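Local atomic coordinates of short chain dehydrogenase (Leptospira borgpetersenii serovar Hardjo-bovis, PDB entry 6UH2), a protein that binds NAD and, as a member of the short-chain dehydrogenase/reductase family, probably carries out NAD(P)-dependent oxidation or reduction at an alcohol carbon. Residues B[117-120]-B[121-125]; B[171-174]-B[175-179]. All blocks are in the same frame, centred on the assembly; numbering follows the deposited sequence.

Contact 1. Residues B[117-120]-B[121-125]. With NAD (nicotinamide-adenine-dinucleotide), chain D.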
ATOM      1  N   VAL B 117      20.447  -5.190  18.695  1.00 13.98           N
ATOM      2  CA  VAL B 117      19.208  -4.977  17.948  1.00 12.14           C
ATOM      3  C   VAL B 117      19.154  -3.551  17.408  1.00 15.74           C
ATOM      4  O   VAL B 117      18.743  -3.319  16.261  1.00 14.83           O
ATOM      5  CB  VAL B 117      17.987  -5.299  18.831  1.00 15.77           C
ATOM      6  CG1 VAL B 117      16.680  -4.953  18.095  1.00 11.79           C
ATOM      7  CG2 VAL B 117      18.001  -6.777  19.253  1.00 13.41           C
ATOM      8  N   VAL B 118      19.553  -2.575  18.231  1.00 14.08           N
ATOM      9  CA  VAL B 118      19.617  -1.184  17.776  1.00 10.61           C
ATOM     10  C   VAL B 118      20.545  -1.057  16.568  1.00 11.30           C
ATOM     11  O   VAL B 118      20.202  -0.429  15.558  1.00 18.41           O
ATOM     12  CB  VAL B 118      20.059  -0.271  18.934  1.00 15.09           C
ATOM     13  CG1 VAL B 118      20.416   1.121  18.412  1.00 15.19           C
ATOM     14  CG2 VAL B 118      18.963  -0.213  20.018  1.00 12.08           C
ATOM     15  N   HIS B 119      21.737  -1.650  16.653  1.00 14.94           N
ATOM     16  CA  HIS B 119      22.723  -1.458  15.592  1.00 16.04           C
ATOM     17  C   HIS B 119      22.243  -2.019  14.260  1.00 15.08           C
ATOM     18  O   HIS B 119      22.380  -1.361  13.225  1.00 15.99           O
ATOM     19  CB  HIS B 119      24.058  -2.056  16.012  1.00 17.74           C
ATOM     20  CG  HIS B 119      24.666  -1.320  17.158  1.00 19.71           C
ATOM     21  ND1 HIS B 119      25.628  -1.860  17.981  1.00 25.58           N
ATOM     22  CD2 HIS B 119      24.400  -0.087  17.645  1.00 19.86           C
ATOM     23  CE1 HIS B 119      25.942  -0.981  18.915  1.00 27.80           C
ATOM     24  NE2 HIS B 119      25.205   0.101  18.736  1.00 17.37           N
ATOM     25  N   VAL B 120      21.650  -3.213  14.257  1.00 15.29           N
ATOM     26  CA  VAL B 120      21.176  -3.772  12.990  1.00 16.67           C
ATOM     27  C   VAL B 120      19.963  -2.996  12.492  1.00 17.79           C
ATOM     28  O   VAL B 120      19.914  -2.565  11.332  1.00 15.98           O
ATOM     29  CB  VAL B 120      20.872  -5.277  13.137  1.00 16.40           C
ATOM     30  CG1 VAL B 120      20.232  -5.830  11.867  1.00 19.55           C
ATOM     31  CG2 VAL B 120      22.153  -6.044  13.445  1.00 18.70           C
ATOM     32  N   ASN B 121      18.977  -2.780  13.372  1.00 18.84           N
ATOM     33  CA  ASN B 121      17.703  -2.212  12.938  1.00 17.54           C
ATOM     34  C   ASN B 121      17.812  -0.706  12.691  1.00 15.98           C
ATOM     35  O   ASN B 121      17.427  -0.224  11.621  1.00 19.28           O
ATOM     36  CB  ASN B 121      16.603  -2.520  13.969  1.00 13.26           C
ATOM     37  CG  ASN B 121      16.297  -4.021  14.091  1.00 22.05           C
ATOM     38  OD1 ASN B 121      16.966  -4.873  13.486  1.00 17.30           O
ATOM     39  ND2 ASN B 121      15.283  -4.347  14.895  1.00 13.71           N
ATOM     40  N   LEU B 122      18.339   0.056  13.658  1.00 13.02           N
ATOM     41  CA  LEU B 122      18.390   1.513  13.508  1.00 13.72           C
ATOM     42  C   LEU B 122      19.651   1.985  12.781  1.00 13.10           C
ATOM     43  O   LEU B 122      19.553   2.671  11.758  1.00 15.05           O
ATOM     44  CB  LEU B 122      18.290   2.217  14.873  1.00 13.49           C
ATOM     45  CG  LEU B 122      16.932   2.390  15.546  1.00 23.75           C
ATOM     46  CD1 LEU B 122      17.081   3.273  16.789  1.00 21.80           C
ATOM     47  CD2 LEU B 122      15.872   2.970  14.580  1.00 15.81           C
ATOM     48  N   ASN B 123      20.840   1.672  13.319  1.00 15.79           N
ATOM     49  CA  ASN B 123      22.081   2.093  12.660  1.00 15.16           C
ATOM     50  C   ASN B 123      22.154   1.584  11.225  1.00 14.99           C
ATOM     51  O   ASN B 123      22.573   2.313  10.315  1.00 17.25           O
ATOM     52  CB  ASN B 123      23.316   1.607  13.433  1.00 12.58           C
ATOM     53  CG  ASN B 123      23.496   2.324  14.751  1.00 16.18           C
ATOM     54  OD1 ASN B 123      22.747   2.088  15.691  1.00 16.63           O
ATOM     55  ND2 ASN B 123      24.476   3.225  14.817  1.00 16.67           N
ATOM     56  N   GLY B 124      21.780   0.328  11.006  1.00 14.09           N
ATOM     57  CA  GLY B 124      21.897  -0.238   9.673  1.00 16.03           C
ATOM     58  C   GLY B 124      21.004   0.457   8.662  1.00 17.67           C
ATOM     59  O   GLY B 124      21.433   0.751   7.545  1.00 17.51           O
ATOM     60  N   THR B 125      19.748   0.721   9.034  1.00 14.61           N
ATOM     61  CA  THR B 125      18.862   1.449   8.129  1.00 15.10           C
ATOM     62  C   THR B 125      19.358   2.876   7.930  1.00 15.63           C
ATOM     63  O   THR B 125      19.341   3.395   6.807  1.00 15.34           O
ATOM     64  CB  THR B 125      17.422   1.426   8.665  1.00 19.77           C
ATOM     65  OG1 THR B 125      16.913   0.089   8.582  1.00 17.57           O
ATOM     66  CG2 THR B 125      16.500   2.326   7.841  1.00 16.29           C
TER
HETATM   67  PA  NAD D 301      15.404 -13.358   8.950  1.00 19.86           P
HETATM   68  O1A NAD D 301      15.954 -13.538  10.388  1.00 21.85           O
HETATM   69  O2A NAD D 301      14.941 -14.578   8.152  1.00 16.83           O
HETATM   70  O5B NAD D 301      16.458 -12.514   8.023  1.00 19.75           O
HETATM   71  C5B NAD D 301      17.164 -11.374   8.475  1.00 20.65           C
HETATM   72  C4B NAD D 301      18.374 -11.323   7.582  1.00 15.92           C
HETATM   73  O4B NAD D 301      19.102 -10.118   8.030  1.00 17.53           O
HETATM   74  C3B NAD D 301      19.318 -12.524   7.756  1.00 14.41           C
HETATM   75  O3B NAD D 301      19.723 -13.044   6.467  1.00 15.73           O
HETATM   76  C2B NAD D 301      20.539 -11.902   8.448  1.00 17.11           C
HETATM   77  O2B NAD D 301      21.759 -12.570   8.099  1.00 20.04           O
HETATM   78  C1B NAD D 301      20.473 -10.425   7.996  1.00 16.33           C
HETATM   79  N9A NAD D 301      21.302  -9.656   8.918  1.00 18.60           N
HETATM   80  C8A NAD D 301      21.429  -9.804  10.299  1.00 18.04           C
HETATM   81  N7A NAD D 301      22.318  -8.981  10.785  1.00 14.53           N
HETATM   82  C5A NAD D 301      22.818  -8.278   9.689  1.00 17.88           C
HETATM   83  C6A NAD D 301      23.792  -7.295   9.552  1.00 17.62           C
HETATM   84  N6A NAD D 301      24.476  -6.807  10.606  1.00 18.42           N
HETATM   85  N1A NAD D 301      24.033  -6.810   8.324  1.00 14.97           N
HETATM   86  C2A NAD D 301      23.364  -7.281   7.270  1.00 17.63           C
HETATM   87  N3A NAD D 301      22.425  -8.231   7.302  1.00 17.07           N
HETATM   88  C4A NAD D 301      22.185  -8.698   8.537  1.00 14.65           C
HETATM   89  O3  NAD D 301      14.202 -12.273   8.972  1.00 20.78           O
HETATM   90  PN  NAD D 301      12.844 -12.110   8.117  1.00 21.87           P
HETATM   91  O1N NAD D 301      11.650 -12.772   8.850  1.00 29.83           O
HETATM   92  O2N NAD D 301      13.191 -12.378   6.650  1.00 20.69           O
HETATM   93  O5D NAD D 301      12.666 -10.469   8.424  1.00 20.58           O
HETATM   94  C5D NAD D 301      13.057  -9.546   7.430  1.00 20.29           C
HETATM   95  C4D NAD D 301      12.579  -8.174   7.900  1.00 17.00           C
HETATM   96  O4D NAD D 301      11.129  -8.184   8.213  1.00 21.57           O
HETATM   97  C3D NAD D 301      13.240  -7.811   9.229  1.00 12.83           C
HETATM   98  O3D NAD D 301      13.455  -6.397   9.313  1.00 15.88           O
HETATM   99  C2D NAD D 301      12.193  -8.168  10.327  1.00 15.85           C
HETATM  100  O2D NAD D 301      12.307  -7.381  11.501  1.00 16.21           O
HETATM  101  C1D NAD D 301      10.895  -7.818   9.547  1.00 18.29           C
HETATM  102  N1N NAD D 301       9.679  -8.578  10.007  1.00 20.88           N
HETATM  103  C2N NAD D 301       9.664  -9.940  10.030  1.00 20.43           C
HETATM  104  C3N NAD D 301       8.532 -10.586  10.458  1.00 25.76           C
HETATM  105  C7N NAD D 301       8.527 -12.076  10.485  1.00 28.63           C
HETATM  106  O7N NAD D 301       7.596 -12.639  11.040  1.00 25.81           O
HETATM  107  N7N NAD D 301       9.544 -12.737   9.889  1.00 27.42           N
HETATM  108  C4N NAD D 301       7.420  -9.820  10.853  1.00 23.55           C
HETATM  109  C5N NAD D 301       7.468  -8.458  10.825  1.00 29.23           C
HETATM  110  C6N NAD D 301       8.632  -7.833  10.383  1.00 24.15           C
HETATM  111  O   HOH W   1      18.259  -2.387   8.907  1.00 16.81           O
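The imidazole of H119 meets the amide of N123 at its edge: OD1 of N123 lies near the ring plane, 3.4 Å from CD2 of H119, and the two planes stand almost perpendicular, 89° apart. Both side chains leave the helix alongside one another, and the same oxygen also lies 3.7 Å from CG1 of V118. A second amide, that of N121, has its CG beside the backbone N (chi1 -65°), which lets the group run along V117, with ND2 of N121 3.5 Å from CG1 of V117. Both ends of this amide are held by partners beyond this turn: ND2 bonds to OG1 of T176, and OD1 accepts from the backbone N of I100. Fixed at both ends, the amide has little freedom to flip.

The backbone beneath illustrates how a helix can widen for one turn without breaking. At 121-123 helix 111-139 opens into a pi-type turn, and O of V118 accepts twice, from N of L122 at 2.7 Å and from N of N123 at 3.1 Å, the donors arriving from opposite faces of the carbonyl plane. One residue on, N of G124 reaches O of H119, five residues back. In this Rossmann-type fold the helix also borders the cofactor: CG2 of V120 lies 3.7 Å from N6A of NAD, a van der Waals contact with the adenine's amino group. Just beyond, a water donates a hydrogen bond to O of V120 and accepts one from OG1 of T125 at 2.8 Å, bridging the two residues.

Contact 2. Residues B[171-174]-B[175-179]. With NAD (nicotinamide-adenine-dinucleotide), chain D.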
ATOM      1  N   GLU B 171      11.203  -5.238  24.182  1.00 16.98           N
ATOM      2  CA  GLU B 171      11.028  -3.791  24.163  1.00 13.91           C
ATOM      3  C   GLU B 171      11.848  -3.140  23.062  1.00 15.57           C
ATOM      4  O   GLU B 171      11.397  -2.179  22.433  1.00 12.59           O
ATOM      5  CB  GLU B 171      11.404  -3.192  25.522  1.00 15.35           C
ATOM      6  CG  GLU B 171      12.900  -3.266  25.876  1.00 14.95           C
ATOM      7  CD  GLU B 171      13.443  -4.678  25.818  1.00 17.61           C
ATOM      8  OE1 GLU B 171      12.892  -5.539  26.518  1.00 18.05           O
ATOM      9  OE2 GLU B 171      14.397  -4.940  25.050  1.00 16.81           O
ATOM     10  N   VAL B 172      13.057  -3.651  22.810  1.00 15.62           N
ATOM     11  CA  VAL B 172      13.950  -2.976  21.879  1.00 14.27           C
ATOM     12  C   VAL B 172      13.472  -3.177  20.445  1.00 15.69           C
ATOM     13  O   VAL B 172      13.711  -2.329  19.579  1.00 13.09           O
ATOM     14  CB  VAL B 172      15.402  -3.461  22.087  1.00 16.88           C
ATOM     15  CG1 VAL B 172      15.544  -4.960  21.759  1.00 14.78           C
ATOM     16  CG2 VAL B 172      16.367  -2.631  21.258  1.00 18.28           C
ATOM     17  N   TYR B 173      12.794  -4.296  20.167  1.00 11.73           N
ATOM     18  CA  TYR B 173      12.206  -4.471  18.840  1.00 13.22           C
ATOM     19  C   TYR B 173      11.101  -3.448  18.600  1.00 15.03           C
ATOM     20  O   TYR B 173      11.039  -2.832  17.529  1.00 11.06           O
ATOM     21  CB  TYR B 173      11.670  -5.893  18.692  1.00 12.02           C
ATOM     22  CG  TYR B 173      11.319  -6.277  17.272  1.00 13.98           C
ATOM     23  CD1 TYR B 173      12.311  -6.535  16.341  1.00 11.47           C
ATOM     24  CD2 TYR B 173       9.993  -6.386  16.866  1.00 19.14           C
ATOM     25  CE1 TYR B 173      11.989  -6.906  15.033  1.00 18.37           C
ATOM     26  CE2 TYR B 173       9.662  -6.744  15.565  1.00 19.88           C
ATOM     27  CZ  TYR B 173      10.667  -7.004  14.656  1.00 17.02           C
ATOM     28  OH  TYR B 173      10.353  -7.362  13.356  1.00 18.52           O
ATOM     29  N   ALA B 174      10.227  -3.244  19.591  1.00 16.20           N
ATOM     30  CA  ALA B 174       9.196  -2.216  19.474  1.00 16.64           C
ATOM     31  C   ALA B 174       9.821  -0.839  19.297  1.00 17.98           C
ATOM     32  O   ALA B 174       9.399  -0.055  18.440  1.00 14.76           O
ATOM     33  CB  ALA B 174       8.292  -2.235  20.709  1.00 11.52           C
ATOM     34  N   MET B 175      10.842  -0.533  20.101  1.00 14.38           N
ATOM     35  CA  MET B 175      11.526   0.753  19.990  1.00 12.63           C
ATOM     36  C   MET B 175      12.094   0.960  18.592  1.00 15.10           C
ATOM     37  O   MET B 175      11.878   2.007  17.970  1.00 14.28           O
ATOM     38  CB  MET B 175      12.652   0.831  21.017  1.00 13.64           C
ATOM     39  CG  MET B 175      12.231   1.188  22.436  1.00 18.15           C
ATOM     40  SD  MET B 175      13.701   1.051  23.481  1.00 19.08           S
ATOM     41  CE  MET B 175      13.444   2.383  24.665  1.00 14.50           C
ATOM     42  N   THR B 176      12.860  -0.013  18.093  1.00  9.03           N
ATOM     43  CA  THR B 176      13.572   0.234  16.838  1.00 16.58           C
ATOM     44  C   THR B 176      12.645   0.189  15.628  1.00 11.81           C
ATOM     45  O   THR B 176      12.893   0.893  14.642  1.00 12.24           O
ATOM     46  CB  THR B 176      14.730  -0.755  16.633  1.00 14.32           C
ATOM     47  OG1 THR B 176      14.234  -2.097  16.593  1.00 14.68           O
ATOM     48  CG2 THR B 176      15.772  -0.615  17.767  1.00 14.68           C
ATOM     49  N   LYS B 177      11.581  -0.612  15.669  1.00 11.33           N
ATOM     50  CA  LYS B 177      10.679  -0.650  14.519  1.00 12.66           C
ATOM     51  C   LYS B 177       9.811   0.601  14.459  1.00 12.97           C
ATOM     52  O   LYS B 177       9.554   1.130  13.370  1.00 13.60           O
ATOM     53  CB  LYS B 177       9.826  -1.919  14.557  1.00 13.29           C
ATOM     54  CG  LYS B 177      10.628  -3.184  14.250  1.00 11.85           C
ATOM     55  CD  LYS B 177      11.302  -3.083  12.866  1.00 12.86           C
ATOM     56  CE  LYS B 177      12.029  -4.363  12.500  1.00 15.36           C
ATOM     57  NZ  LYS B 177      12.541  -4.338  11.090  1.00 16.33           N
ATOM     58  N   ALA B 178       9.353   1.098  15.615  1.00 11.68           N
ATOM     59  CA  ALA B 178       8.742   2.428  15.643  1.00  9.62           C
ATOM     60  C   ALA B 178       9.705   3.488  15.127  1.00 16.89           C
ATOM     61  O   ALA B 178       9.297   4.425  14.422  1.00 12.29           O
ATOM     62  CB  ALA B 178       8.308   2.791  17.063  1.00 10.32           C
ATOM     63  N   GLY B 179      10.985   3.364  15.487  1.00 14.25           N
ATOM     64  CA  GLY B 179      11.979   4.325  15.026  1.00  9.66           C
ATOM     65  C   GLY B 179      12.177   4.289  13.520  1.00 14.62           C
ATOM     66  O   GLY B 179      12.415   5.328  12.896  1.00 14.26           O
TER
HETATM   67  PA  NAD D 301      15.404 -13.358   8.950  1.00 19.86           P
HETATM   68  O1A NAD D 301      15.954 -13.538  10.388  1.00 21.85           O
HETATM   69  O2A NAD D 301      14.941 -14.578   8.152  1.00 16.83           O
HETATM   70  O5B NAD D 301      16.458 -12.514   8.023  1.00 19.75           O
HETATM   71  C5B NAD D 301      17.164 -11.374   8.475  1.00 20.65           C
HETATM   72  C4B NAD D 301      18.374 -11.323   7.582  1.00 15.92           C
HETATM   73  O4B NAD D 301      19.102 -10.118   8.030  1.00 17.53           O
HETATM   74  C3B NAD D 301      19.318 -12.524   7.756  1.00 14.41           C
HETATM   75  O3B NAD D 301      19.723 -13.044   6.467  1.00 15.73           O
HETATM   76  C2B NAD D 301      20.539 -11.902   8.448  1.00 17.11           C
HETATM   77  O2B NAD D 301      21.759 -12.570   8.099  1.00 20.04           O
HETATM   78  C1B NAD D 301      20.473 -10.425   7.996  1.00 16.33           C
HETATM   79  N9A NAD D 301      21.302  -9.656   8.918  1.00 18.60           N
HETATM   80  C8A NAD D 301      21.429  -9.804  10.299  1.00 18.04           C
HETATM   81  N7A NAD D 301      22.318  -8.981  10.785  1.00 14.53           N
HETATM   82  C5A NAD D 301      22.818  -8.278   9.689  1.00 17.88           C
HETATM   83  C6A NAD D 301      23.792  -7.295   9.552  1.00 17.62           C
HETATM   84  N6A NAD D 301      24.476  -6.807  10.606  1.00 18.42           N
HETATM   85  N1A NAD D 301      24.033  -6.810   8.324  1.00 14.97           N
HETATM   86  C2A NAD D 301      23.364  -7.281   7.270  1.00 17.63           C
HETATM   87  N3A NAD D 301      22.425  -8.231   7.302  1.00 17.07           N
HETATM   88  C4A NAD D 301      22.185  -8.698   8.537  1.00 14.65           C
HETATM   89  O3  NAD D 301      14.202 -12.273   8.972  1.00 20.78           O
HETATM   90  PN  NAD D 301      12.844 -12.110   8.117  1.00 21.87           P
HETATM   91  O1N NAD D 301      11.650 -12.772   8.850  1.00 29.83           O
HETATM   92  O2N NAD D 301      13.191 -12.378   6.650  1.00 20.69           O
HETATM   93  O5D NAD D 301      12.666 -10.469   8.424  1.00 20.58           O
HETATM   94  C5D NAD D 301      13.057  -9.546   7.430  1.00 20.29           C
HETATM   95  C4D NAD D 301      12.579  -8.174   7.900  1.00 17.00           C
HETATM   96  O4D NAD D 301      11.129  -8.184   8.213  1.00 21.57           O
HETATM   97  C3D NAD D 301      13.240  -7.811   9.229  1.00 12.83           C
HETATM   98  O3D NAD D 301      13.455  -6.397   9.313  1.00 15.88           O
HETATM   99  C2D NAD D 301      12.193  -8.168  10.327  1.00 15.85           C
HETATM  100  O2D NAD D 301      12.307  -7.381  11.501  1.00 16.21           O
HETATM  101  C1D NAD D 301      10.895  -7.818   9.547  1.00 18.29           C
HETATM  102  N1N NAD D 301       9.679  -8.578  10.007  1.00 20.88           N
HETATM  103  C2N NAD D 301       9.664  -9.940  10.030  1.00 20.43           C
HETATM  104  C3N NAD D 301       8.532 -10.586  10.458  1.00 25.76           C
HETATM  105  C7N NAD D 301       8.527 -12.076  10.485  1.00 28.63           C
HETATM  106  O7N NAD D 301       7.596 -12.639  11.040  1.00 25.81           O
HETATM  107  N7N NAD D 301       9.544 -12.737   9.889  1.00 27.42           N
HETATM  108  C4N NAD D 301       7.420  -9.820  10.853  1.00 23.55           C
HETATM  109  C5N NAD D 301       7.468  -8.458  10.825  1.00 29.23           C
HETATM  110  C6N NAD D 301       8.632  -7.833  10.383  1.00 24.15           C
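K177 lays its CG over the ring of Y173, 3.9 Å from the centroid and only 12° off the ring normal, a CH-pi contact between residues one helical turn apart. The lysine chain bends at chi2 (-58°) and is extended beyond it, carrying CE past the phenol end, 3.5 Å from OH of Y173. The tyrosine has its CG anti to the backbone N (chi1 -167°), and its ring passes across the lysine chain, OH pointing to the ribose next to the nicotinamide. There O2D of NAD lies in the ring plane at the edge and shares a 2.7 Å hydrogen bond with OH of Y173.

NZ of K177 spans the same sugar. It donates to O3D of NAD at 2.9 Å, adds a weaker bond to O2D, and is held from the protein side by O of F148.

Behind this pair the helix shows how a threonine can double a backbone bond. OG1 of T176 donates a hydrogen bond to O of V172 at 3.0 Å, while N of T176 donates to the same oxygen, so that one carbonyl accepts from both the side chain and the backbone of a single residue. The methyl CG2 of T176 also approaches CG2 of V172 at 4.1 Å, and V172 in turn packs against F114 of helix 111-139. Near the start of the helix, OE2 of E171 takes a weak bond from N of V172 and forms a salt bridge with R109.

Tyrosine and lysine four residues apart on one helix, both gripping the nicotinamide ribose, form the YxxxK motif characteristic of the classical SDR active site.

How the contacts relate
From the N terminus the chain reaches contact 1 first, on helix 111-139, then passes through strand 144-148 before contact 2 opens helix 171-191. Each contact is local to its own helix and closes no long loop; the two stand in series, neither nesting nor crossing. Their centres nevertheless lie about 10 Å apart, because the helices pack side by side. V117 and V118 rest on V172, and CD2 of L122 lies 3.6 Å from O of T176. The probable hydrogen bond between N121 and T176 adds a polar tie between the helices. Contact 1 meets NAD at its adenine, contact 2 at its nicotinamide ribose.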